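Local coordinates for outer membrane protein assembly factor BamA (Haemophilus ducreyi, PDB 4K3C), which probably assembles and inserts beta-barrel proteins into the outer membrane within the Bam complex, and is represented here by its last two POTRA domains and barrel, at residues L389-R399 with I426-E437; V276-K284 with A410-F418. All blocks are in the same frame, centred on the assembly; numbering follows the deposited sequence.

Contact 1 of 2, residues L389-R399 with I426-E437; sequences LYSAGGMGSLR and IGGNAMVNASLE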
ATOM      1  N   LEU A 389       4.710   4.997  23.088  1.00 30.13           N
ATOM      2  CA  LEU A 389       4.617   3.613  23.555  1.00 38.42           C
ATOM      3  C   LEU A 389       3.500   2.770  22.895  1.00 40.10           C
ATOM      4  O   LEU A 389       2.583   3.296  22.288  1.00 43.07           O
ATOM      5  CB  LEU A 389       4.463   3.585  25.076  1.00 40.88           C
ATOM      6  CG  LEU A 389       5.702   3.882  25.915  1.00 32.17           C
ATOM      7  CD1 LEU A 389       5.351   3.737  27.355  1.00 33.22           C
ATOM      8  CD2 LEU A 389       6.770   2.918  25.551  1.00 32.04           C
ATOM      9  N   TYR A 390       3.588   1.450  23.016  1.00 47.18           N
ATOM     10  CA  TYR A 390       2.612   0.568  22.384  1.00 41.74           C
ATOM     11  C   TYR A 390       1.530   0.064  23.328  1.00 43.25           C
ATOM     12  O   TYR A 390       1.702  -0.020  24.538  1.00 43.08           O
ATOM     13  CB  TYR A 390       3.295  -0.644  21.777  1.00 43.10           C
ATOM     14  CG  TYR A 390       4.451  -0.331  20.862  1.00 50.72           C
ATOM     15  CD1 TYR A 390       4.265   0.395  19.698  1.00 47.01           C
ATOM     16  CD2 TYR A 390       5.728  -0.798  21.145  1.00 55.30           C
ATOM     17  CE1 TYR A 390       5.304   0.660  18.856  1.00 27.76           C
ATOM     18  CE2 TYR A 390       6.788  -0.527  20.295  1.00 54.23           C
ATOM     19  CZ  TYR A 390       6.563   0.205  19.149  1.00 46.56           C
ATOM     20  OH  TYR A 390       7.607   0.478  18.293  1.00 47.02           O
ATOM     21  N   SER A 391       0.401  -0.281  22.741  1.00 42.15           N
ATOM     22  CA  SER A 391      -0.686  -0.889  23.462  1.00 33.65           C
ATOM     23  C   SER A 391      -1.407  -1.767  22.442  1.00 39.59           C
ATOM     24  O   SER A 391      -1.270  -1.561  21.232  1.00 48.22           O
ATOM     25  CB  SER A 391      -1.614   0.171  24.050  1.00 29.54           C
ATOM     26  OG  SER A 391      -2.388   0.810  23.044  1.00 47.73           O
ATOM     27  N   ALA A 392      -2.148  -2.762  22.924  1.00 43.96           N
ATOM     28  CA  ALA A 392      -2.861  -3.669  22.040  1.00 40.63           C
ATOM     29  C   ALA A 392      -4.303  -3.755  22.486  1.00 30.44           C
ATOM     30  O   ALA A 392      -4.659  -3.232  23.536  1.00 36.63           O
ATOM     31  CB  ALA A 392      -2.208  -5.044  22.043  1.00 48.60           C
ATOM     32  N   GLY A 393      -5.124  -4.425  21.687  1.00 28.51           N
ATOM     33  CA  GLY A 393      -6.555  -4.484  21.909  1.00 28.91           C
ATOM     34  C   GLY A 393      -7.277  -3.984  20.671  1.00 48.45           C
ATOM     35  O   GLY A 393      -6.687  -3.281  19.845  1.00 55.44           O
ATOM     36  N   GLY A 394      -8.545  -4.352  20.532  1.00 38.66           N
ATOM     37  CA  GLY A 394      -9.357  -3.887  19.425  1.00 37.96           C
ATOM     38  C   GLY A 394      -9.065  -4.572  18.108  1.00 44.31           C
ATOM     39  O   GLY A 394      -8.049  -5.255  17.986  1.00 55.38           O
ATOM     40  N   MET A 395      -9.964  -4.388  17.135  1.00 41.23           N
ATOM     41  CA  MET A 395      -9.803  -4.920  15.781  1.00 34.14           C
ATOM     42  C   MET A 395      -8.421  -4.553  15.284  1.00 40.87           C
ATOM     43  O   MET A 395      -7.943  -3.437  15.504  1.00 46.08           O
ATOM     44  CB  MET A 395     -10.861  -4.345  14.827  1.00 30.31           C
ATOM     45  CG  MET A 395     -12.315  -4.417  15.329  1.00 44.88           C
ATOM     46  SD  MET A 395     -13.536  -4.201  14.001  1.00 37.41           S
ATOM     47  CE  MET A 395     -12.675  -3.066  12.913  1.00117.40           C
ATOM     48  N   GLY A 396      -7.750  -5.490  14.644  1.00 45.66           N
ATOM     49  CA  GLY A 396      -6.397  -5.196  14.222  1.00 50.19           C
ATOM     50  C   GLY A 396      -5.326  -5.675  15.182  1.00 48.56           C
ATOM     51  O   GLY A 396      -4.204  -5.936  14.758  1.00 57.64           O
ATOM     52  N   SER A 397      -5.643  -5.794  16.468  1.00 40.74           N
ATOM     53  CA  SER A 397      -4.699  -6.446  17.368  1.00 43.35           C
ATOM     54  C   SER A 397      -5.290  -7.547  18.257  1.00 49.67           C
ATOM     55  O   SER A 397      -4.735  -8.641  18.318  1.00 55.36           O
ATOM     56  CB  SER A 397      -3.897  -5.431  18.191  1.00 45.54           C
ATOM     57  OG  SER A 397      -4.657  -4.888  19.249  1.00 51.41           O
ATOM     58  N   LEU A 398      -6.393  -7.271  18.949  1.00 44.58           N
ATOM     59  CA  LEU A 398      -6.954  -8.255  19.876  1.00 39.86           C
ATOM     60  C   LEU A 398      -8.446  -8.089  20.023  1.00 37.45           C
ATOM     61  O   LEU A 398      -8.909  -7.452  20.958  1.00 41.65           O
ATOM     62  CB  LEU A 398      -6.312  -8.124  21.256  1.00 42.90           C
ATOM     63  CG  LEU A 398      -6.037  -9.377  22.089  1.00 42.69           C
ATOM     64  CD1 LEU A 398      -5.889  -8.996  23.542  1.00 45.26           C
ATOM     65  CD2 LEU A 398      -7.110 -10.396  21.917  1.00 40.68           C
ATOM     66  N   ARG A 399      -9.208  -8.691  19.123  1.00 29.55           N
ATOM     67  CA  ARG A 399     -10.649  -8.565  19.201  1.00 29.64           C
ATOM     68  C   ARG A 399     -11.227  -9.017  20.557  1.00 40.30           C
ATOM     69  O   ARG A 399     -10.619  -9.814  21.263  1.00 34.70           O
ATOM     70  CB  ARG A 399     -11.273  -9.253  18.004  1.00 29.80           C
ATOM     71  CG  ARG A 399     -10.890  -8.522  16.731  1.00 42.77           C
ATOM     72  CD  ARG A 399     -11.384  -9.206  15.481  1.00 46.75           C
ATOM     73  NE  ARG A 399     -10.451 -10.234  15.029  1.00 42.61           N
ATOM     74  CZ  ARG A 399     -10.308 -10.598  13.763  1.00 48.64           C
ATOM     75  NH1 ARG A 399      -9.425 -11.545  13.447  1.00 58.24           N
ATOM     76  NH2 ARG A 399     -11.044 -10.011  12.819  1.00 42.83           N
ATOM     77  N   ILE A 426      -0.916   2.718  30.344  1.00 44.15           N
ATOM     78  CA  ILE A 426       0.123   3.705  30.063  1.00 34.92           C
ATOM     79  C   ILE A 426       1.001   3.268  28.867  1.00 45.33           C
ATOM     80  O   ILE A 426       1.634   4.095  28.223  1.00 41.50           O
ATOM     81  CB  ILE A 426       0.947   4.000  31.353  1.00 48.42           C
ATOM     82  CG1 ILE A 426       1.124   5.500  31.559  1.00 59.75           C
ATOM     83  CG2 ILE A 426       2.261   3.208  31.413  1.00 36.32           C
ATOM     84  CD1 ILE A 426       1.349   6.283  30.285  1.00 75.02           C
ATOM     85  N   GLY A 427       1.029   1.969  28.565  1.00 42.59           N
ATOM     86  CA  GLY A 427       1.705   1.480  27.378  1.00 36.86           C
ATOM     87  C   GLY A 427       3.094   0.917  27.620  1.00 45.48           C
ATOM     88  O   GLY A 427       3.693   1.170  28.669  1.00 50.85           O
ATOM     89  N   GLY A 428       3.615   0.164  26.644  1.00 39.51           N
ATOM     90  CA  GLY A 428       4.890  -0.517  26.788  1.00 45.59           C
ATOM     91  C   GLY A 428       5.758  -0.421  25.552  1.00 49.55           C
ATOM     92  O   GLY A 428       5.272   0.010  24.511  1.00 49.24           O
ATOM     93  N   ASN A 429       7.028  -0.828  25.662  1.00 31.78           N
ATOM     94  CA  ASN A 429       7.973  -0.703  24.552  1.00 33.99           C
ATOM     95  C   ASN A 429       8.193  -1.988  23.752  1.00 37.92           C
ATOM     96  O   ASN A 429       9.133  -2.082  22.942  1.00 40.51           O
ATOM     97  CB  ASN A 429       9.320  -0.154  25.025  1.00 34.35           C
ATOM     98  CG  ASN A 429      10.065  -1.133  25.905  1.00 40.52           C
ATOM     99  OD1 ASN A 429       9.467  -1.816  26.739  1.00 45.51           O
ATOM    100  ND2 ASN A 429      11.373  -1.211  25.723  1.00 33.72           N
ATOM    101  N   ALA A 430       7.324  -2.972  23.977  1.00 30.73           N
ATOM    102  CA  ALA A 430       7.413  -4.261  23.286  1.00 35.75           C
ATOM    103  C   ALA A 430       6.037  -4.867  23.134  1.00 38.04           C
ATOM    104  O   ALA A 430       5.318  -5.051  24.107  1.00 40.97           O
ATOM    105  CB  ALA A 430       8.305  -5.199  24.014  1.00 31.17           C
ATOM    106  N   MET A 431       5.678  -5.160  21.895  1.00 29.20           N
ATOM    107  CA  MET A 431       4.367  -5.674  21.575  1.00 34.37           C
ATOM    108  C   MET A 431       4.573  -6.872  20.648  1.00 41.38           C
ATOM    109  O   MET A 431       5.441  -6.843  19.778  1.00 41.87           O
ATOM    110  CB  MET A 431       3.521  -4.580  20.902  1.00 31.76           C
ATOM    111  CG  MET A 431       2.181  -5.050  20.392  1.00 44.70           C
ATOM    112  SD  MET A 431       0.896  -3.793  20.301  1.00 27.63           S
ATOM    113  CE  MET A 431       1.476  -2.845  18.919  1.00 29.13           C
ATOM    114  N   VAL A 432       3.838  -7.951  20.885  1.00 28.59           N
ATOM    115  CA  VAL A 432       3.722  -9.004  19.903  1.00 29.32           C
ATOM    116  C   VAL A 432       2.245  -9.349  19.838  1.00 34.61           C
ATOM    117  O   VAL A 432       1.540  -9.355  20.854  1.00 38.00           O
ATOM    118  CB  VAL A 432       4.583 -10.268  20.232  1.00 38.95           C
ATOM    119  CG1 VAL A 432       4.520 -11.262  19.090  1.00 28.86           C
ATOM    120  CG2 VAL A 432       6.035  -9.908  20.483  1.00 31.65           C
ATOM    121  N   ASN A 433       1.765  -9.597  18.633  1.00 27.89           N
ATOM    122  CA  ASN A 433       0.406 -10.049  18.460  1.00 27.80           C
ATOM    123  C   ASN A 433       0.421 -11.074  17.349  1.00 42.35           C
ATOM    124  O   ASN A 433       1.331 -11.077  16.517  1.00 42.14           O
ATOM    125  CB  ASN A 433      -0.507  -8.887  18.090  1.00 35.12           C
ATOM    126  CG  ASN A 433      -0.202  -8.319  16.704  1.00 39.06           C
ATOM    127  OD1 ASN A 433       0.943  -8.030  16.377  1.00 32.44           O
ATOM    128  ND2 ASN A 433      -1.230  -8.178  15.882  1.00 47.21           N
ATOM    129  N   ALA A 434      -0.563 -11.962  17.341  1.00 36.55           N
ATOM    130  CA  ALA A 434      -0.715 -12.863  16.214  1.00 30.88           C
ATOM    131  C   ALA A 434      -2.151 -13.283  16.143  1.00 35.46           C
ATOM    132  O   ALA A 434      -2.931 -13.011  17.062  1.00 41.19           O
ATOM    133  CB  ALA A 434       0.166 -14.041  16.349  1.00 28.58           C
ATOM    134  N   SER A 435      -2.508 -13.934  15.047  1.00 28.56           N
ATOM    135  CA  SER A 435      -3.908 -14.195  14.769  1.00 28.77           C
ATOM    136  C   SER A 435      -4.001 -15.333  13.769  1.00 38.91           C
ATOM    137  O   SER A 435      -3.131 -15.497  12.909  1.00 33.39           O
ATOM    138  CB  SER A 435      -4.553 -12.935  14.208  1.00 53.75           C
ATOM    139  OG  SER A 435      -5.954 -12.962  14.364  1.00 63.01           O
ATOM    140  N   LEU A 436      -5.049 -16.132  13.899  1.00 39.28           N
ATOM    141  CA  LEU A 436      -5.243 -17.297  13.065  1.00 30.31           C
ATOM    142  C   LEU A 436      -6.736 -17.340  12.813  1.00 43.13           C
ATOM    143  O   LEU A 436      -7.524 -17.265  13.759  1.00 41.58           O
ATOM    144  CB  LEU A 436      -4.804 -18.533  13.849  1.00 32.42           C
ATOM    145  CG  LEU A 436      -4.616 -19.909  13.195  1.00 37.36           C
ATOM    146  CD1 LEU A 436      -5.481 -20.980  13.863  1.00 31.68           C
ATOM    147  CD2 LEU A 436      -4.838 -19.874  11.691  1.00 31.74           C
ATOM    148  N   GLU A 437      -7.145 -17.432  11.555  1.00 31.17           N
ATOM    149  CA  GLU A 437      -8.573 -17.536  11.281  1.00 43.62           C
ATOM    150  C   GLU A 437      -8.945 -18.462  10.152  1.00 47.99           C
ATOM    151  O   GLU A 437      -8.224 -18.573   9.166  1.00 53.77           O
ATOM    152  CB  GLU A 437      -9.231 -16.162  11.075  1.00 50.00           C
ATOM    153  CG  GLU A 437      -8.576 -15.193  10.113  1.00 49.92           C
ATOM    154  CD  GLU A 437      -9.017 -13.734  10.374  1.00 55.75           C
ATOM    155  OE1 GLU A 437      -8.116 -12.885  10.592  1.00 58.92           O
ATOM    156  OE2 GLU A 437     -10.249 -13.439  10.371  1.00 44.53           O
TER

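Contact 2 of 2, residues V276-K284 with A410-F418; sequences VEREYTREK and AIYYREDGF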
ATOM      1  N   VAL A 276      -1.002  15.854  30.893  1.00 83.27           N
ATOM      2  CA  VAL A 276      -0.068  14.835  31.388  1.00 68.48           C
ATOM      3  C   VAL A 276      -0.090  14.801  32.904  1.00 65.08           C
ATOM      4  O   VAL A 276       0.673  15.526  33.552  1.00 57.56           O
ATOM      5  CB  VAL A 276       1.374  15.066  30.928  1.00 63.07           C
ATOM      6  CG1 VAL A 276       2.158  13.788  31.098  1.00 72.10           C
ATOM      7  CG2 VAL A 276       1.412  15.509  29.478  1.00 65.81           C
ATOM      8  N   GLU A 277      -0.944  13.944  33.463  1.00 68.65           N
ATOM      9  CA  GLU A 277      -1.304  14.050  34.879  1.00 72.15           C
ATOM     10  C   GLU A 277      -0.301  13.435  35.830  1.00 67.90           C
ATOM     11  O   GLU A 277      -0.609  13.207  36.996  1.00 81.56           O
ATOM     12  CB  GLU A 277      -2.729  13.539  35.155  1.00 78.99           C
ATOM     13  CG  GLU A 277      -2.882  12.043  35.361  1.00 78.21           C
ATOM     14  CD  GLU A 277      -3.545  11.723  36.690  1.00 75.56           C
ATOM     15  OE1 GLU A 277      -3.050  12.206  37.731  1.00 63.55           O
ATOM     16  OE2 GLU A 277      -4.565  10.995  36.691  1.00 82.72           O
ATOM     17  N   ARG A 278       0.903  13.196  35.325  1.00 56.03           N
ATOM     18  CA  ARG A 278       2.041  12.806  36.159  1.00 61.47           C
ATOM     19  C   ARG A 278       1.926  11.415  36.764  1.00 58.06           C
ATOM     20  O   ARG A 278       1.384  11.237  37.853  1.00 56.75           O
ATOM     21  CB  ARG A 278       2.333  13.849  37.248  1.00 69.83           C
ATOM     22  CG  ARG A 278       3.574  13.547  38.073  1.00 72.29           C
ATOM     23  CD  ARG A 278       3.912  14.674  39.043  1.00 70.61           C
ATOM     24  NE  ARG A 278       5.183  14.416  39.713  1.00 70.42           N
ATOM     25  CZ  ARG A 278       5.388  14.544  41.019  1.00 70.79           C
ATOM     26  NH1 ARG A 278       4.410  14.945  41.818  1.00 78.35           N
ATOM     27  NH2 ARG A 278       6.581  14.274  41.525  1.00 66.80           N
ATOM     28  N   GLU A 279       2.450  10.429  36.045  1.00 61.59           N
ATOM     29  CA  GLU A 279       2.562   9.092  36.596  1.00 66.30           C
ATOM     30  C   GLU A 279       4.006   8.563  36.601  1.00 60.70           C
ATOM     31  O   GLU A 279       4.922   9.188  36.077  1.00 55.08           O
ATOM     32  CB  GLU A 279       1.595   8.126  35.899  1.00 69.13           C
ATOM     33  CG  GLU A 279       2.035   7.640  34.541  1.00 63.78           C
ATOM     34  CD  GLU A 279       3.060   6.536  34.632  1.00 57.28           C
ATOM     35  OE1 GLU A 279       4.177   6.744  34.132  1.00 59.77           O
ATOM     36  OE2 GLU A 279       2.767   5.487  35.243  1.00 57.67           O
ATOM     37  N   TYR A 280       4.168   7.379  37.173  1.00 64.49           N
ATOM     38  CA  TYR A 280       5.462   6.824  37.542  1.00 66.58           C
ATOM     39  C   TYR A 280       6.474   6.639  36.412  1.00 69.07           C
ATOM     40  O   TYR A 280       7.531   7.265  36.428  1.00 80.46           O
ATOM     41  CB  TYR A 280       5.233   5.504  38.270  1.00 65.27           C
ATOM     42  CG  TYR A 280       6.498   4.789  38.612  1.00 59.24           C
ATOM     43  CD1 TYR A 280       7.259   5.183  39.687  1.00 51.61           C
ATOM     44  CD2 TYR A 280       6.925   3.702  37.864  1.00 67.41           C
ATOM     45  CE1 TYR A 280       8.415   4.529  40.005  1.00 55.32           C
ATOM     46  CE2 TYR A 280       8.082   3.036  38.178  1.00 64.24           C
ATOM     47  CZ  TYR A 280       8.823   3.459  39.250  1.00 57.17           C
ATOM     48  OH  TYR A 280       9.980   2.809  39.561  1.00 59.60           O
ATOM     49  N   THR A 281       6.162   5.769  35.455  1.00 59.45           N
ATOM     50  CA  THR A 281       7.033   5.522  34.305  1.00 49.69           C
ATOM     51  C   THR A 281       7.261   6.774  33.462  1.00 56.86           C
ATOM     52  O   THR A 281       8.358   7.001  32.937  1.00 64.97           O
ATOM     53  CB  THR A 281       6.438   4.446  33.417  1.00 53.02           C
ATOM     54  OG1 THR A 281       6.574   3.180  34.070  1.00 67.58           O
ATOM     55  CG2 THR A 281       7.141   4.403  32.053  1.00 47.12           C
ATOM     56  N   ARG A 282       6.218   7.588  33.329  1.00 59.87           N
ATOM     57  CA  ARG A 282       6.320   8.833  32.576  1.00 53.46           C
ATOM     58  C   ARG A 282       7.317   9.773  33.196  1.00 50.27           C
ATOM     59  O   ARG A 282       8.101  10.387  32.484  1.00 54.96           O
ATOM     60  CB  ARG A 282       4.981   9.536  32.524  1.00 50.55           C
ATOM     61  CG  ARG A 282       4.034   8.944  31.534  1.00 53.04           C
ATOM     62  CD  ARG A 282       2.777   9.757  31.548  1.00 62.60           C
ATOM     63  NE  ARG A 282       1.857   9.373  30.496  1.00 56.13           N
ATOM     64  CZ  ARG A 282       0.576   9.702  30.500  1.00 55.40           C
ATOM     65  NH1 ARG A 282       0.081  10.415  31.514  1.00 49.74           N
ATOM     66  NH2 ARG A 282      -0.198   9.315  29.496  1.00 61.23           N
ATOM     67  N   GLU A 283       7.265   9.890  34.522  1.00 50.88           N
ATOM     68  CA  GLU A 283       8.182  10.750  35.274  1.00 67.23           C
ATOM     69  C   GLU A 283       9.630  10.421  34.927  1.00 68.95           C
ATOM     70  O   GLU A 283      10.480  11.313  34.755  1.00 58.41           O
ATOM     71  CB  GLU A 283       7.959  10.585  36.783  1.00 62.47           C
ATOM     72  CG  GLU A 283       7.260  11.763  37.442  1.00 60.32           C
ATOM     73  CD  GLU A 283       8.098  12.379  38.510  1.00 68.28           C
ATOM     74  OE1 GLU A 283       9.332  12.253  38.407  1.00 75.34           O
ATOM     75  OE2 GLU A 283       7.538  12.975  39.455  1.00 73.22           O
ATOM     76  N   LYS A 284       9.881   9.122  34.809  1.00 65.46           N
ATOM     77  CA  LYS A 284      11.193   8.603  34.496  1.00 64.47           C
ATOM     78  C   LYS A 284      11.678   9.206  33.191  1.00 63.25           C
ATOM     79  O   LYS A 284      12.872   9.440  33.022  1.00 61.44           O
ATOM     80  CB  LYS A 284      11.106   7.089  34.391  1.00 64.20           C
ATOM     81  CG  LYS A 284      12.385   6.380  34.658  1.00 69.62           C
ATOM     82  CD  LYS A 284      12.086   4.958  35.069  1.00 68.94           C
ATOM     83  CE  LYS A 284      11.232   4.919  36.316  1.00 71.02           C
ATOM     84  NZ  LYS A 284      11.116   3.528  36.838  1.00 76.11           N
ATOM     85  N   ALA A 410      -0.847   2.522  34.443  1.00 45.21           N
ATOM     86  CA  ALA A 410      -0.325   3.751  35.034  1.00 45.81           C
ATOM     87  C   ALA A 410      -0.258   3.648  36.554  1.00 45.41           C
ATOM     88  O   ALA A 410      -0.995   2.886  37.158  1.00 45.02           O
ATOM     89  CB  ALA A 410      -1.196   4.934  34.630  1.00 47.21           C
ATOM     90  N   ILE A 411       0.630   4.421  37.168  1.00 55.23           N
ATOM     91  CA  ILE A 411       0.669   4.537  38.626  1.00 64.04           C
ATOM     92  C   ILE A 411       0.811   6.007  39.014  1.00 66.13           C
ATOM     93  O   ILE A 411       1.914   6.567  39.000  1.00 64.56           O
ATOM     94  CB  ILE A 411       1.833   3.743  39.247  1.00 63.30           C
ATOM     95  CG1 ILE A 411       1.772   2.280  38.813  1.00 57.37           C
ATOM     96  CG2 ILE A 411       1.816   3.863  40.774  1.00 65.85           C
ATOM     97  CD1 ILE A 411       3.021   1.512  39.166  1.00 62.32           C
ATOM     98  N   TYR A 412      -0.312   6.625  39.360  1.00 63.86           N
ATOM     99  CA  TYR A 412      -0.337   8.059  39.623  1.00 63.63           C
ATOM    100  C   TYR A 412       0.115   8.424  41.031  1.00 71.74           C
ATOM    101  O   TYR A 412       0.433   7.555  41.845  1.00 82.52           O
ATOM    102  CB  TYR A 412      -1.728   8.622  39.358  1.00 55.22           C
ATOM    103  CG  TYR A 412      -2.226   8.347  37.961  1.00 48.44           C
ATOM    104  CD1 TYR A 412      -1.543   8.822  36.859  1.00 52.53           C
ATOM    105  CD2 TYR A 412      -3.383   7.624  37.748  1.00 47.07           C
ATOM    106  CE1 TYR A 412      -1.987   8.573  35.584  1.00 52.63           C
ATOM    107  CE2 TYR A 412      -3.841   7.377  36.484  1.00 47.97           C
ATOM    108  CZ  TYR A 412      -3.141   7.849  35.401  1.00 53.24           C
ATOM    109  OH  TYR A 412      -3.613   7.596  34.130  1.00 56.75           O
ATOM    110  N   TYR A 413       0.128   9.724  41.305  1.00 66.49           N
ATOM    111  CA  TYR A 413       0.661  10.252  42.547  1.00 72.04           C
ATOM    112  C   TYR A 413      -0.454  10.376  43.588  1.00 73.25           C
ATOM    113  O   TYR A 413      -1.552  10.823  43.272  1.00 68.73           O
ATOM    114  CB  TYR A 413       1.304  11.612  42.264  1.00 86.44           C
ATOM    115  CG  TYR A 413       2.504  11.932  43.122  1.00 99.77           C
ATOM    116  CD1 TYR A 413       3.761  11.427  42.811  1.00104.27           C
ATOM    117  CD2 TYR A 413       2.385  12.754  44.239  1.00104.59           C
ATOM    118  CE1 TYR A 413       4.870  11.722  43.604  1.00110.82           C
ATOM    119  CE2 TYR A 413       3.487  13.057  45.035  1.00108.07           C
ATOM    120  CZ  TYR A 413       4.729  12.542  44.713  1.00106.66           C
ATOM    121  OH  TYR A 413       5.822  12.841  45.506  1.00 96.98           O
ATOM    122  N   ARG A 414      -0.176   9.965  44.824  1.00 82.72           N
ATOM    123  CA  ARG A 414      -1.151  10.075  45.911  1.00 87.90           C
ATOM    124  C   ARG A 414      -0.588  10.743  47.172  1.00104.68           C
ATOM    125  O   ARG A 414      -1.185  10.627  48.241  1.00111.70           O
ATOM    126  CB  ARG A 414      -1.725   8.702  46.262  1.00 83.90           C
ATOM    127  N   GLU A 415       0.547  11.437  47.026  1.00113.21           N
ATOM    128  CA  GLU A 415       1.249  12.172  48.103  1.00116.34           C
ATOM    129  C   GLU A 415       1.228  11.479  49.471  1.00120.45           C
ATOM    130  O   GLU A 415       0.254  11.640  50.200  1.00124.74           O
ATOM    131  CB  GLU A 415       0.722  13.610  48.215  1.00113.93           C
ATOM    132  N   ASP A 416       2.268  10.737  49.871  1.00124.61           N
ATOM    133  CA  ASP A 416       3.612  10.618  49.269  1.00133.60           C
ATOM    134  C   ASP A 416       3.782  10.420  47.752  1.00133.60           C
ATOM    135  O   ASP A 416       4.689  11.005  47.154  1.00135.87           O
ATOM    136  CB  ASP A 416       4.382   9.498  49.989  1.00139.85           C
ATOM    137  CG  ASP A 416       3.903   8.094  49.595  1.00138.07           C
ATOM    138  OD1 ASP A 416       2.720   7.927  49.222  1.00135.80           O
ATOM    139  OD2 ASP A 416       4.722   7.154  49.660  1.00136.74           O
ATOM    140  N   GLY A 417       2.943   9.585  47.144  1.00122.83           N
ATOM    141  CA  GLY A 417       2.910   9.496  45.697  1.00104.80           C
ATOM    142  C   GLY A 417       3.406   8.206  45.091  1.00 91.71           C
ATOM    143  O   GLY A 417       4.174   7.466  45.696  1.00 96.18           O
ATOM    144  N   PHE A 418       2.963   7.962  43.865  1.00 83.55           N
ATOM    145  CA  PHE A 418       3.293   6.755  43.107  1.00 74.68           C
ATOM    146  C   PHE A 418       2.986   5.488  43.886  1.00 76.00           C
ATOM    147  O   PHE A 418       3.706   4.498  43.818  1.00 76.32           O
ATOM    148  CB  PHE A 418       4.721   6.800  42.541  1.00 65.53           C
ATOM    149  CG  PHE A 418       4.940   7.930  41.561  1.00 59.79           C
ATOM    150  CD1 PHE A 418       3.879   8.438  40.821  1.00 56.71           C
ATOM    151  CD2 PHE A 418       6.186   8.504  41.397  1.00 59.63           C
ATOM    152  CE1 PHE A 418       4.061   9.487  39.932  1.00 56.55           C
ATOM    153  CE2 PHE A 418       6.368   9.550  40.505  1.00 66.52           C
ATOM    154  CZ  PHE A 418       5.302  10.038  39.773  1.00 50.52           C
TER

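Contact 1 of 2, residues L389-R399 with I426-E437
Loop 6 of the BamA barrel folds back along the barrel strand that follows it, and the return begins where Tyr390 meets Gly428 in a single antiparallel, hydrogen-bonded bridge. Tyr390 N donates to Gly428 O at 2.7 Å, and Gly428 N answers to Tyr390 O at 2.9 Å. Having no side chain, Gly427 leaves room for Leu389 CB and Tyr390 O, and Leu389 closes over both glycines, its CD1 against Gly427 O and its CD2 4.0 Å from Asn429 CB. The Asn429 amide is bound by its ND2 to Thr467 OG1 and to the carbonyl of Thr376. The Tyr390 ring offers its edge to the peptide between Asn429 and Ala430, while its CB packs on Met431 CB at 4.0 Å. With CG anti to the backbone N (chi1 174°) and chi2 nearly extended, Met431 carries SD up to the loop, 3.8 Å from Ala392 CB; the bend at chi3 only turns CE, which lies 4.0 Å from Tyr390 CB. From the bridge the segment leads on to Arg399 of the Leu-Arg-Gly-Phe sequence, the Omp85-family signature that loop 6 carries inside the barrel. From its bend at chi3 (-86°), the Arg399 guanidinium presents an edge to Glu437, and NH1 reaches OE1 at 3.4 Å in a weak salt bridge, with the guanidinium and carboxylate planes 73° apart. The stronger hold on Arg399 comes from the neighbouring strand 453-465, where NE pairs with Asp460 and Phe458 supplies a cation-pi face; Glu437 OE2 is also bound by Ser456 OG.

Contact 2 of 2, residues V276-K284 with A410-F418
Glu277 lays its carboxylate almost flat on one face of the Tyr412 ring, the planes 8° apart, while Tyr412 OH is bound to Asp424; here extracellular loop 4, with its short helix, packs against the beta-hairpin of loop 6. Next in sequence, Arg278 stays extended from CG to NE, and this length brings its guanidinium onto Tyr413 in a cation-pi stack, CZ standing 4.1 Å from the ring centroid. The guanidinium edge is occupied as well, since NE and NH2 both grip Glu283 OE2, which restrains the guanidinium from turning. Glu279 is the N-cap of helix 280-288. One oxygen, OE1, takes the capping bond from Arg282 N, modelled very short and so uncertain in its detail, and the other, OE2, turns its anti lone pair to Ile411 N at 3.1 Å, tying the helix start to the hairpin strand. Tyr280 N returns a bond to Ile411 O at 3.0 Å, and its ring meets the Phe418 face in an offset edge-to-face pair. Tyr280 CA sits over the centre of that same Phe418 ring, 3.8 Å from the centroid, and Tyr413 CD1 covers the opposite face. At the ring's edge, Glu283 CG touches Phe418 CZ at 3.5 Å.

From the N terminus the chain first passes through the two POTRA domains, then enters the barrel. Residues 276-284, in the loop between strands 260-274 and 303-317, come first and must wait 125 residues for their partner. After strand 366-378 the long loop 6 supplies 389-399 and 410-418, the latter closing contact 2; its last residues then run into strand 430-440, and 426-437 closes contact 1. The two contacts therefore cross along the sequence. Contact 1 ties loop 6 to the barrel wall and its interior, while contact 2, centred about 24 Å away, joins loop 6 to loop 4. They meet at Ile426, whose CG1 lies 3.8 Å from Glu279 CD.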